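Local coordinates for protein TRAP dicarboxylate transporter, DctP subunit (PDB 4N91) that binds D-glucuronate, in both its alpha and beta forms, as the solute-binding subunit of a TRAP transporter that probably takes up such sugar acids, at residues A94-L99 with P241-A246; D104-F109 with F135-E140; L149-R154 with E214-S219; Y231-M236 with E294-D299. One frame throughout, in Å; residues are numbered along the deposited sequence.

Contact 1: residues A94-L99 with P241-A246; sequences ASNAIL and PDIVIA. With BDP (beta-D-glucopyranuronic acid), chain C.
Beside Ser95, OD1 of Asp242 has two close polar neighbours: it accepts a hydrogen bond from a water at 2.7 Å and lies 2.7 Å from O3 of the bound beta-D-glucuronate. OD2 of Asp242 comes within 2.8 Å of the sugar O2, so the carboxylate faces two neighbouring hydroxyls. The water in turn accepts from OG of Ser95 at 2.9 Å. That OG stands anti to its own backbone nitrogen (chi1 178°), where it also caps N of Ala97 at the start of the short helix and meets NE2 of Gln177. Behind this polar face the backbones pair antiparallel: N of Ile243 reaches O of Ala94 at 2.8 Å, and the return bond is nearly straight (171°). A third bond, N of Asn96 to O of Pro241 at 2.9 Å, continues the link past the strand end. CD1 of Leu99 packs on CB of Ile243 at 3.8 Å. ND2 of Asn96 is satisfied by O of Trp106 and by Asn110, whereas its buried OD1 has no partner. A late antiparallel strand inserted beside 91-95, within the strand order 2-1-3-5-4, is the hallmark of class II periplasmic binding proteins, here lining the sugar pocket.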
# COMPACT_ATOMS: atom_id res chain seq x y z
N ALA A 94 -0.94 -3.50 -6.11
CA ALA A 94 0.10 -4.02 -5.23
C ALA A 94 0.60 -2.92 -4.30
O ALA A 94 0.80 -1.79 -4.72
CB ALA A 94 1.27 -4.54 -6.05
N SER A 95 0.83 -3.26 -3.04
CA SER A 95 1.44 -2.30 -2.14
C SER A 95 2.85 -1.99 -2.59
O SER A 95 3.59 -2.87 -3.04
CB SER A 95 1.48 -2.84 -0.71
OG SER A 95 2.12 -1.94 0.16
N ASN A 96 3.22 -0.73 -2.47
CA ASN A 96 4.59 -0.33 -2.80
C ASN A 96 5.60 -1.17 -2.01
O ASN A 96 6.74 -1.39 -2.46
CB ASN A 96 4.76 1.14 -2.44
CG ASN A 96 5.98 1.75 -3.05
OD1 ASN A 96 5.96 2.16 -4.20
ND2 ASN A 96 7.05 1.79 -2.29
N ALA A 97 5.20 -1.63 -0.83
CA ALA A 97 6.08 -2.41 0.03
C ALA A 97 6.70 -3.59 -0.72
O ALA A 97 7.86 -3.92 -0.51
CB ALA A 97 5.32 -2.91 1.27
N ILE A 98 5.92 -4.27 -1.55
CA ILE A 98 6.43 -5.46 -2.22
C ILE A 98 7.09 -5.19 -3.56
O ILE A 98 7.85 -6.00 -4.06
CB ILE A 98 5.37 -6.58 -2.37
CG1 ILE A 98 4.31 -6.19 -3.38
CG2 ILE A 98 4.75 -6.98 -0.97
CD1 ILE A 98 3.44 -7.35 -3.82
N LEU A 99 6.85 -4.01 -4.13
CA LEU A 99 7.40 -3.71 -5.44
C LEU A 99 8.91 -3.49 -5.39
O LEU A 99 9.59 -3.67 -6.38
CB LEU A 99 6.72 -2.52 -6.06
CG LEU A 99 5.23 -2.78 -6.39
CD1 LEU A 99 4.62 -1.53 -6.97
CD2 LEU A 99 5.05 -3.95 -7.34
N PRO A 241 2.02 3.85 -0.32
CA PRO A 241 0.96 3.86 -1.33
C PRO A 241 0.68 2.48 -1.88
O PRO A 241 1.59 1.67 -2.01
CB PRO A 241 1.51 4.77 -2.43
CG PRO A 241 3.03 4.66 -2.29
CD PRO A 241 3.27 4.49 -0.80
N ASP A 242 -0.58 2.22 -2.21
CA ASP A 242 -0.92 1.12 -3.09
C ASP A 242 -0.71 1.60 -4.53
O ASP A 242 -1.01 2.76 -4.87
CB ASP A 242 -2.36 0.67 -2.86
CG ASP A 242 -2.55 -0.14 -1.59
OD1 ASP A 242 -1.58 -0.81 -1.13
OD2 ASP A 242 -3.69 -0.13 -1.07
N ILE A 243 -0.17 0.73 -5.36
CA ILE A 243 0.16 1.08 -6.73
C ILE A 243 -0.68 0.24 -7.68
O ILE A 243 -0.78 -0.98 -7.53
CB ILE A 243 1.64 0.82 -7.04
CG1 ILE A 243 2.53 1.50 -5.98
CG2 ILE A 243 1.99 1.29 -8.45
CD1 ILE A 243 2.48 3.02 -5.96
N VAL A 244 -1.30 0.89 -8.66
CA VAL A 244 -1.98 0.16 -9.72
C VAL A 244 -0.97 -0.08 -10.82
O VAL A 244 -0.40 0.87 -11.37
CB VAL A 244 -3.15 0.98 -10.27
CG1 VAL A 244 -3.93 0.20 -11.28
CG2 VAL A 244 -4.05 1.44 -9.11
N ILE A 245 -0.71 -1.36 -11.09
CA ILE A 245 0.26 -1.72 -12.11
C ILE A 245 -0.44 -2.38 -13.28
O ILE A 245 -1.42 -3.09 -13.11
CB ILE A 245 1.40 -2.64 -11.56
CG1 ILE A 245 0.86 -3.95 -11.03
CG2 ILE A 245 2.23 -1.91 -10.52
CD1 ILE A 245 1.96 -4.98 -10.75
N ALA A 246 0.06 -2.12 -14.48
CA ALA A 246 -0.48 -2.72 -15.69
C ALA A 246 0.62 -3.45 -16.47
O ALA A 246 1.78 -3.02 -16.47
CB ALA A 246 -1.10 -1.63 -16.56
C1 BDP C . -3.12 -2.62 3.05
C2 BDP C . -2.78 -2.34 1.66
C3 BDP C . -2.71 -3.61 0.87
C4 BDP C . -1.73 -4.50 1.41
C5 BDP C . -2.03 -4.74 2.84
C6 BDP C . -0.91 -5.57 3.53
O2 BDP C . -4.03 -1.69 1.18
O3 BDP C . -2.41 -3.30 -0.53
O4 BDP C . -1.60 -5.65 0.74
O5 BDP C . -2.11 -3.48 3.58
O6A BDP C . -0.66 -6.67 2.99
O1 BDP C . -2.90 -1.40 3.79
O6B BDP C . -0.52 -5.23 4.66
O HOH W 1 0.19 0.08 0.75

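Contact 2: residues D104-F109 with F135-E140; sequences DVWEIF and FESTRE
Trp106 donates from NE1 to OG1 of Thr138 at 3.0 Å, a bond that runs at 166° and stays close to the indole plane, so the hydroxyl sits at the ring edge. OG of Ser137 is 3.4 Å from the same NE1 but badly angled for a bond; its hydrogen-bond partner is O of Ile134. At the far end of the indole, CZ3 touches CD1 of Phe135 at 3.7 Å. The two six-membered rings meet rim to rim, planes 22° apart, with neither lying over the other, and CH2 of Trp106 also rests against CA of Phe135. Next to them CG1 of Val105 packs on CB of Ser137 at 3.5 Å. Thr138 presents its hydroxyl because OG1 is anti to the carbonyl carbon (chi1 -42°), and the type I turn from Glu136 to Arg139 brings Ser137 and Thr138 up to the indole together. A leucine in place of Trp106 would probably leave OG1 of Thr138 without the indole donor and open a gap against Phe135. Further out, Ile134 of helix 128-135 lies against both Val105 and Trp106, and Leu99 of helix 96-99 touches the indole as well. The turn after helix 128-135 is tied to strand 143-149 by a backbone bond between Phe135 and Gly145, by contact of Thr138 with Phe143 and by the Arg139-Glu144 salt bridge.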
# COMPACT_ATOMS: atom_id res chain seq x y z
N ASP A 104 14.61 -1.94 -7.13
CA ASP A 104 14.95 -1.29 -5.88
C ASP A 104 14.52 0.18 -5.77
O ASP A 104 14.45 0.71 -4.67
CB ASP A 104 16.46 -1.41 -5.58
CG ASP A 104 17.35 -0.64 -6.54
OD1 ASP A 104 16.88 0.23 -7.32
OD2 ASP A 104 18.57 -0.88 -6.50
N VAL A 105 14.25 0.85 -6.89
CA VAL A 105 13.89 2.26 -6.79
C VAL A 105 12.54 2.46 -6.08
O VAL A 105 12.28 3.53 -5.54
CB VAL A 105 13.91 2.97 -8.15
CG1 VAL A 105 12.65 2.74 -8.93
CG2 VAL A 105 14.13 4.47 -7.94
N TRP A 106 11.69 1.44 -6.06
CA TRP A 106 10.41 1.59 -5.33
C TRP A 106 10.63 1.79 -3.83
O TRP A 106 9.73 2.25 -3.11
CB TRP A 106 9.48 0.40 -5.55
CG TRP A 106 9.02 0.16 -6.94
CD1 TRP A 106 9.61 -0.67 -7.85
CD2 TRP A 106 7.86 0.70 -7.59
NE1 TRP A 106 8.89 -0.68 -9.02
CE2 TRP A 106 7.83 0.17 -8.89
CE3 TRP A 106 6.85 1.58 -7.19
CZ2 TRP A 106 6.82 0.48 -9.80
CZ3 TRP A 106 5.86 1.90 -8.10
CH2 TRP A 106 5.85 1.35 -9.38
N GLU A 107 11.82 1.44 -3.35
CA GLU A 107 12.20 1.59 -1.94
C GLU A 107 11.90 2.96 -1.41
O GLU A 107 11.71 3.11 -0.21
CB GLU A 107 13.72 1.42 -1.79
CG GLU A 107 14.18 0.03 -1.74
CD GLU A 107 15.69 -0.08 -1.80
OE1 GLU A 107 16.40 0.88 -2.28
OE2 GLU A 107 16.17 -1.15 -1.40
N ILE A 108 11.95 3.97 -2.26
CA ILE A 108 11.80 5.35 -1.81
C ILE A 108 10.55 5.57 -0.94
O ILE A 108 10.62 6.19 0.13
CB ILE A 108 11.85 6.36 -3.00
CG1 ILE A 108 11.77 7.80 -2.51
CG2 ILE A 108 10.75 6.10 -4.02
CD1 ILE A 108 12.92 8.24 -1.70
N PHE A 109 9.41 5.05 -1.39
CA PHE A 109 8.16 5.29 -0.66
C PHE A 109 7.94 4.32 0.51
O PHE A 109 6.92 4.40 1.20
CB PHE A 109 6.94 5.25 -1.58
CG PHE A 109 7.02 6.19 -2.74
CD1 PHE A 109 7.36 7.52 -2.56
CD2 PHE A 109 6.76 5.75 -4.02
CE1 PHE A 109 7.42 8.37 -3.64
CE2 PHE A 109 6.84 6.61 -5.10
CZ PHE A 109 7.18 7.90 -4.91
N PHE A 135 7.36 4.72 -11.43
CA PHE A 135 6.31 3.88 -12.03
C PHE A 135 6.79 3.17 -13.31
O PHE A 135 6.32 2.08 -13.63
CB PHE A 135 5.08 4.73 -12.37
CG PHE A 135 4.25 5.15 -11.18
CD1 PHE A 135 4.67 4.90 -9.88
CD2 PHE A 135 3.05 5.80 -11.38
CE1 PHE A 135 3.88 5.30 -8.81
CE2 PHE A 135 2.27 6.19 -10.30
CZ PHE A 135 2.68 5.94 -9.04
N GLU A 136 7.74 3.77 -14.02
CA GLU A 136 8.25 3.21 -15.27
C GLU A 136 9.48 2.33 -15.09
O GLU A 136 9.99 1.78 -16.06
CB GLU A 136 8.58 4.35 -16.24
CG GLU A 136 7.36 5.14 -16.66
CD GLU A 136 7.68 6.38 -17.47
OE1 GLU A 136 8.86 6.58 -17.84
OE2 GLU A 136 6.74 7.16 -17.73
N SER A 137 9.95 2.20 -13.86
CA SER A 137 11.22 1.55 -13.59
C SER A 137 11.23 0.06 -13.93
O SER A 137 12.29 -0.51 -14.22
CB SER A 137 11.59 1.75 -12.12
OG SER A 137 10.73 1.03 -11.28
N THR A 138 10.06 -0.58 -13.92
CA THR A 138 10.02 -2.03 -14.00
C THR A 138 9.43 -2.52 -15.34
O THR A 138 9.01 -3.66 -15.47
CB THR A 138 9.34 -2.60 -12.75
OG1 THR A 138 9.82 -1.88 -11.60
CG2 THR A 138 9.71 -4.05 -12.57
N ARG A 139 9.49 -1.67 -16.37
CA ARG A 139 9.01 -2.05 -17.69
C ARG A 139 9.67 -3.32 -18.20
O ARG A 139 9.01 -4.19 -18.75
CB ARG A 139 9.23 -0.91 -18.70
CG ARG A 139 8.25 0.24 -18.50
CD ARG A 139 8.74 1.51 -19.19
NE ARG A 139 7.63 2.45 -19.35
CZ ARG A 139 7.74 3.64 -19.96
NH1 ARG A 139 8.91 4.03 -20.46
NH2 ARG A 139 6.67 4.42 -20.08
N GLU A 140 10.97 -3.46 -17.96
CA GLU A 140 11.70 -4.65 -18.39
C GLU A 140 11.26 -5.89 -17.62
O GLU A 140 11.45 -7.01 -18.06
CB GLU A 140 13.20 -4.45 -18.24
CG GLU A 140 13.77 -3.34 -19.13
CD GLU A 140 13.76 -3.71 -20.60
OE1 GLU A 140 13.40 -4.86 -20.93
OE2 GLU A 140 14.12 -2.84 -21.43

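Contact 3: residues L149-R154 with E214-S219; sequences LDAGSR and ENNEMS. With BDP (beta-D-glucopyranuronic acid), chain C.
The guanidinium of Arg154 overlaps Asn215, whose CA lies 4.2 Å above its plane, over the centre. Here one connection between the two lobes of the solute-binding fold, leading from strand 143-149 to strand 154-158, meets the end of strand 212-215 at the sugar cleft. Arg154 bends at chi3 (71°) and grips Glu214 side-on, NE to OE2 and NH2 to OE1, both at 2.9 Å. The oxygens lie near the guanidinium plane, yet the nitrogens come from above the carboxylate plane; His237 also bonds OE2, so Glu214 acts as a second shell holding the arginine in place. With its rotation fixed, Arg154 points NH2 at the sugar carboxylate O6B (3.0 Å) and NH1 at the ring O5 (3.2 Å), while Arg175 also bonds the ligand. ND2 of Asn215 donates to O5 as well, at 3.1 Å. OD1 of Asn215 takes N of Asn216 on a lone pair. ND2 of Asn216 approaches O of Ala151 from above the carbonyl plane, at 2.8 Å, and fastens the loop, which an Asx turn at Asp150 shapes just before Gly152. Away from the sugar, a water accepts from N of Ser153 and donates to OE1 of Glu217 at 2.8 Å.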
# COMPACT_ATOMS: atom_id res chain seq x y z
N LEU A 149 -3.08 4.58 -5.02
CA LEU A 149 -4.29 4.57 -4.22
C LEU A 149 -3.88 4.81 -2.79
O LEU A 149 -2.81 4.37 -2.37
CB LEU A 149 -5.02 3.23 -4.34
CG LEU A 149 -5.31 2.76 -5.79
CD1 LEU A 149 -5.78 1.34 -5.77
CD2 LEU A 149 -6.29 3.64 -6.52
N ASP A 150 -4.75 5.47 -2.03
CA ASP A 150 -4.47 5.83 -0.65
C ASP A 150 -4.68 4.61 0.26
O ASP A 150 -5.71 3.92 0.17
CB ASP A 150 -5.43 6.93 -0.22
CG ASP A 150 -4.96 7.73 0.98
OD1 ASP A 150 -4.04 7.32 1.71
OD2 ASP A 150 -5.54 8.84 1.19
N ALA A 151 -3.70 4.33 1.11
CA ALA A 151 -3.82 3.30 2.14
C ALA A 151 -3.48 3.89 3.51
O ALA A 151 -3.08 3.17 4.43
CB ALA A 151 -2.93 2.12 1.81
N GLY A 152 -3.66 5.20 3.68
CA GLY A 152 -3.46 5.82 4.99
C GLY A 152 -2.06 5.63 5.52
O GLY A 152 -1.10 5.57 4.75
N SER A 153 -1.93 5.54 6.84
CA SER A 153 -0.64 5.30 7.48
C SER A 153 -0.68 3.97 8.23
O SER A 153 -1.75 3.50 8.60
CB SER A 153 -0.29 6.43 8.47
OG SER A 153 -1.18 6.43 9.56
N ARG A 154 0.50 3.37 8.41
CA ARG A 154 0.62 2.09 9.07
C ARG A 154 1.12 2.27 10.49
O ARG A 154 2.10 2.98 10.73
CB ARG A 154 1.55 1.17 8.29
CG ARG A 154 1.05 0.93 6.87
CD ARG A 154 1.94 0.10 6.07
NE ARG A 154 1.97 -1.32 6.45
CZ ARG A 154 1.24 -2.27 5.88
NH1 ARG A 154 0.36 -1.98 4.93
NH2 ARG A 154 1.40 -3.53 6.27
N GLU A 214 0.92 -4.59 11.55
CA GLU A 214 0.91 -3.13 11.42
C GLU A 214 0.24 -2.74 10.14
O GLU A 214 0.47 -3.34 9.11
CB GLU A 214 2.33 -2.55 11.49
CG GLU A 214 3.40 -3.27 10.68
CD GLU A 214 3.43 -2.93 9.20
OE1 GLU A 214 3.41 -3.89 8.38
OE2 GLU A 214 3.53 -1.73 8.84
N ASN A 215 -0.64 -1.75 10.23
CA ASN A 215 -1.42 -1.37 9.08
C ASN A 215 -2.26 -0.16 9.40
O ASN A 215 -2.23 0.36 10.51
CB ASN A 215 -2.35 -2.52 8.67
CG ASN A 215 -2.45 -2.65 7.17
OD1 ASN A 215 -2.71 -1.66 6.47
ND2 ASN A 215 -2.19 -3.85 6.66
N ASN A 216 -3.05 0.25 8.42
CA ASN A 216 -4.08 1.23 8.65
C ASN A 216 -5.27 0.63 9.40
O ASN A 216 -5.33 -0.58 9.66
CB ASN A 216 -4.51 1.87 7.34
CG ASN A 216 -5.10 0.88 6.35
OD1 ASN A 216 -5.99 0.07 6.70
ND2 ASN A 216 -4.57 0.89 5.13
N GLU A 217 -6.25 1.46 9.72
CA GLU A 217 -7.37 1.04 10.54
C GLU A 217 -8.35 0.08 9.86
O GLU A 217 -9.06 -0.64 10.54
CB GLU A 217 -8.13 2.26 11.04
CG GLU A 217 -7.26 3.23 11.83
CD GLU A 217 -6.65 4.36 10.99
OE1 GLU A 217 -6.31 4.16 9.80
OE2 GLU A 217 -6.51 5.48 11.56
N MSE A 218 -8.35 0.07 8.53
CA MSE A 218 -9.28 -0.77 7.79
C MSE A 218 -8.97 -2.26 7.98
O MSE A 218 -9.85 -3.10 7.87
CB MSE A 218 -9.28 -0.39 6.30
CG MSE A 218 -10.15 0.79 5.99
SE MSE A 218 -11.96 0.19 6.00
CE MSE A 218 -12.34 -0.37 4.17
N SER A 219 -7.73 -2.58 8.31
CA SER A 219 -7.36 -3.96 8.62
C SER A 219 -8.13 -4.46 9.82
O SER A 219 -8.40 -5.66 9.91
CB SER A 219 -5.86 -4.08 8.95
OG SER A 219 -5.09 -4.06 7.75
C1 BDP C . -3.12 -2.62 3.05
C2 BDP C . -2.78 -2.34 1.66
C3 BDP C . -2.71 -3.61 0.87
C4 BDP C . -1.73 -4.50 1.41
C5 BDP C . -2.03 -4.74 2.84
C6 BDP C . -0.91 -5.57 3.53
O2 BDP C . -4.03 -1.69 1.18
O3 BDP C . -2.41 -3.30 -0.53
O4 BDP C . -1.60 -5.65 0.74
O5 BDP C . -2.11 -3.48 3.58
O6A BDP C . -0.66 -6.67 2.99
O1 BDP C . -2.90 -1.40 3.79
O6B BDP C . -0.52 -5.23 4.66
O HOH W 2 -4.74 5.79 8.20

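Contact 4: residues Y231-M236 with E294-D299; sequences YYSYDM and EFIYPD
Tyr234 and Tyr297 lie side by side and point the same way, their rings only 13° from parallel but slid so far apart that they barely overlap; CD2 of Tyr234 meets CE1 of Tyr297 at 3.4 Å. Phe295, two residues before Tyr297, brings its CD1 to 3.5 Å from CE2 of Tyr234, again with ring planes close to parallel. With CG anti to the backbone nitrogen, Tyr232 is turned quite differently, at 68° to Phe295, and brings its CD1 to the Phe295 rim at 3.6 Å from CD1. Its CE1 also sits 3.6 Å above the Tyr234 ring, toward the rim, which completes a four-ring aromatic cluster. Replacing Tyr234 with an alanine would probably leave Tyr297 and Phe295 without the ring that joins them, and Glu217 without its hydroxyl partner. Beneath the rings the strands run parallel, at 23°, through three bonds: N of Tyr232 to O of Glu294, N of Ile296 to O of Tyr232 (2.8 Å), and N of Tyr234 to O of Ile296 (2.9 Å). Beyond them a water donates to O of both Tyr234 and Pro298. Strand 294-296 forms the edge of a four-stranded sheet, with 154-158 on the far side of 231-238. Helix 256-290 packs against the aromatic face through Lys285, Ala288 and Ser289, while Tyr231 and Ile296 meet Pro162 on the other face.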
# COMPACT_ATOMS: atom_id res chain seq x y z
N TYR A 231 -5.30 -3.53 20.80
CA TYR A 231 -4.42 -2.39 21.08
C TYR A 231 -3.86 -1.86 19.77
O TYR A 231 -3.04 -2.53 19.13
CB TYR A 231 -3.26 -2.77 22.00
CG TYR A 231 -3.68 -3.32 23.34
CD1 TYR A 231 -4.19 -2.48 24.33
CD2 TYR A 231 -3.55 -4.66 23.64
CE1 TYR A 231 -4.56 -2.99 25.56
CE2 TYR A 231 -3.93 -5.17 24.86
CZ TYR A 231 -4.45 -4.34 25.81
OH TYR A 231 -4.78 -4.87 27.05
N TYR A 232 -4.29 -0.68 19.37
CA TYR A 232 -3.83 -0.06 18.14
C TYR A 232 -3.12 1.22 18.51
O TYR A 232 -3.74 2.14 19.04
CB TYR A 232 -4.98 0.19 17.17
CG TYR A 232 -4.57 0.70 15.79
CD1 TYR A 232 -4.25 2.02 15.58
CD2 TYR A 232 -4.53 -0.15 14.70
CE1 TYR A 232 -3.90 2.50 14.33
CE2 TYR A 232 -4.15 0.32 13.44
CZ TYR A 232 -3.85 1.66 13.27
OH TYR A 232 -3.48 2.14 12.05
N SER A 233 -1.83 1.27 18.23
CA SER A 233 -0.96 2.34 18.70
C SER A 233 -0.40 3.19 17.54
O SER A 233 0.39 2.70 16.75
CB SER A 233 0.19 1.73 19.51
OG SER A 233 1.08 2.73 19.98
N TYR A 234 -0.80 4.45 17.48
CA TYR A 234 -0.53 5.32 16.35
C TYR A 234 0.91 5.81 16.27
O TYR A 234 1.18 7.02 16.41
CB TYR A 234 -1.48 6.50 16.39
CG TYR A 234 -2.88 6.27 15.83
CD1 TYR A 234 -3.10 6.22 14.45
CD2 TYR A 234 -3.99 6.15 16.65
CE1 TYR A 234 -4.34 6.05 13.93
CE2 TYR A 234 -5.26 5.95 16.11
CZ TYR A 234 -5.42 5.93 14.74
OH TYR A 234 -6.66 5.78 14.20
N ASP A 235 1.83 4.89 16.05
CA ASP A 235 3.21 5.29 15.83
C ASP A 235 3.39 5.82 14.40
O ASP A 235 4.34 6.55 14.12
CB ASP A 235 4.16 4.14 16.12
CG ASP A 235 4.05 3.03 15.11
OD1 ASP A 235 2.95 2.46 15.02
OD2 ASP A 235 5.06 2.72 14.42
N MSE A 236 2.48 5.43 13.50
CA MSE A 236 2.42 5.93 12.11
C MSE A 236 3.78 5.92 11.39
O MSE A 236 4.25 6.94 10.84
CB MSE A 236 1.78 7.33 12.10
CG MSE A 236 0.33 7.31 12.57
SE MSE A 236 -0.43 9.09 12.80
CE MSE A 236 -0.49 9.56 10.91
N GLU A 294 -8.86 -0.41 21.56
CA GLU A 294 -8.35 0.77 22.22
C GLU A 294 -7.27 1.43 21.40
O GLU A 294 -6.27 0.80 21.01
CB GLU A 294 -7.82 0.41 23.61
CG GLU A 294 -7.17 1.60 24.34
CD GLU A 294 -6.62 1.20 25.68
OE1 GLU A 294 -6.98 0.11 26.15
OE2 GLU A 294 -5.85 1.99 26.26
N PHE A 295 -7.46 2.71 21.10
CA PHE A 295 -6.47 3.46 20.36
C PHE A 295 -5.52 4.15 21.33
O PHE A 295 -5.93 4.75 22.32
CB PHE A 295 -7.16 4.45 19.41
CG PHE A 295 -7.89 3.78 18.28
CD1 PHE A 295 -7.19 3.30 17.20
CD2 PHE A 295 -9.26 3.63 18.31
CE1 PHE A 295 -7.83 2.68 16.16
CE2 PHE A 295 -9.92 2.98 17.28
CZ PHE A 295 -9.20 2.51 16.19
N ILE A 296 -4.23 3.98 21.06
CA ILE A 296 -3.16 4.59 21.82
C ILE A 296 -2.41 5.60 20.95
O ILE A 296 -2.28 5.39 19.74
CB ILE A 296 -2.20 3.50 22.33
CG1 ILE A 296 -2.96 2.53 23.24
CG2 ILE A 296 -1.02 4.13 23.06
CD1 ILE A 296 -2.18 1.28 23.55
N TYR A 297 -1.96 6.70 21.58
CA TYR A 297 -1.27 7.78 20.87
C TYR A 297 0.11 7.96 21.45
O TYR A 297 0.33 8.86 22.28
CB TYR A 297 -2.10 9.08 20.96
CG TYR A 297 -3.50 8.85 20.44
CD1 TYR A 297 -3.79 9.01 19.10
CD2 TYR A 297 -4.51 8.42 21.28
CE1 TYR A 297 -5.07 8.77 18.61
CE2 TYR A 297 -5.80 8.18 20.80
CZ TYR A 297 -6.05 8.35 19.45
OH TYR A 297 -7.32 8.10 18.97
N PRO A 298 1.06 7.11 21.04
CA PRO A 298 2.38 7.11 21.66
C PRO A 298 3.23 8.28 21.17
O PRO A 298 2.97 8.86 20.12
CB PRO A 298 2.98 5.80 21.17
CG PRO A 298 2.35 5.59 19.82
CD PRO A 298 0.93 6.06 20.00
N ASP A 299 4.25 8.59 21.95
CA ASP A 299 5.30 9.49 21.52
C ASP A 299 6.01 8.86 20.32
O ASP A 299 6.54 7.76 20.42
CB ASP A 299 6.25 9.67 22.69
CG ASP A 299 7.40 10.60 22.38
OD1 ASP A 299 7.43 11.22 21.29
OD2 ASP A 299 8.27 10.71 23.26
O HOH W 3 0.88 9.03 18.30

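From the N terminus, 94-99 opens contact 1, whose partner 241-246 arrives only after 141 intervening residues. Within that span contact 2 closes a short, largely helical loop of 25 residues, and contact 3 then closes one of 59, so the two follow in series. Strand 231-238 opens contact 4 before contact 1 has closed; 294-299 completes it after helix 256-290, so contacts 1 and 4 cross. Contact 1 belongs to the five-stranded sheet and contact 2 packs the loops beside it, whereas contacts 3 and 4 reach the four-stranded sheet, where Tyr232 OH meets the Asn215 carbonyl. Contacts 1 and 3 touch the glucuronate; the Leu149-Asp242 backbone bond joins them within the first sheet, before 149-154 crosses lobes.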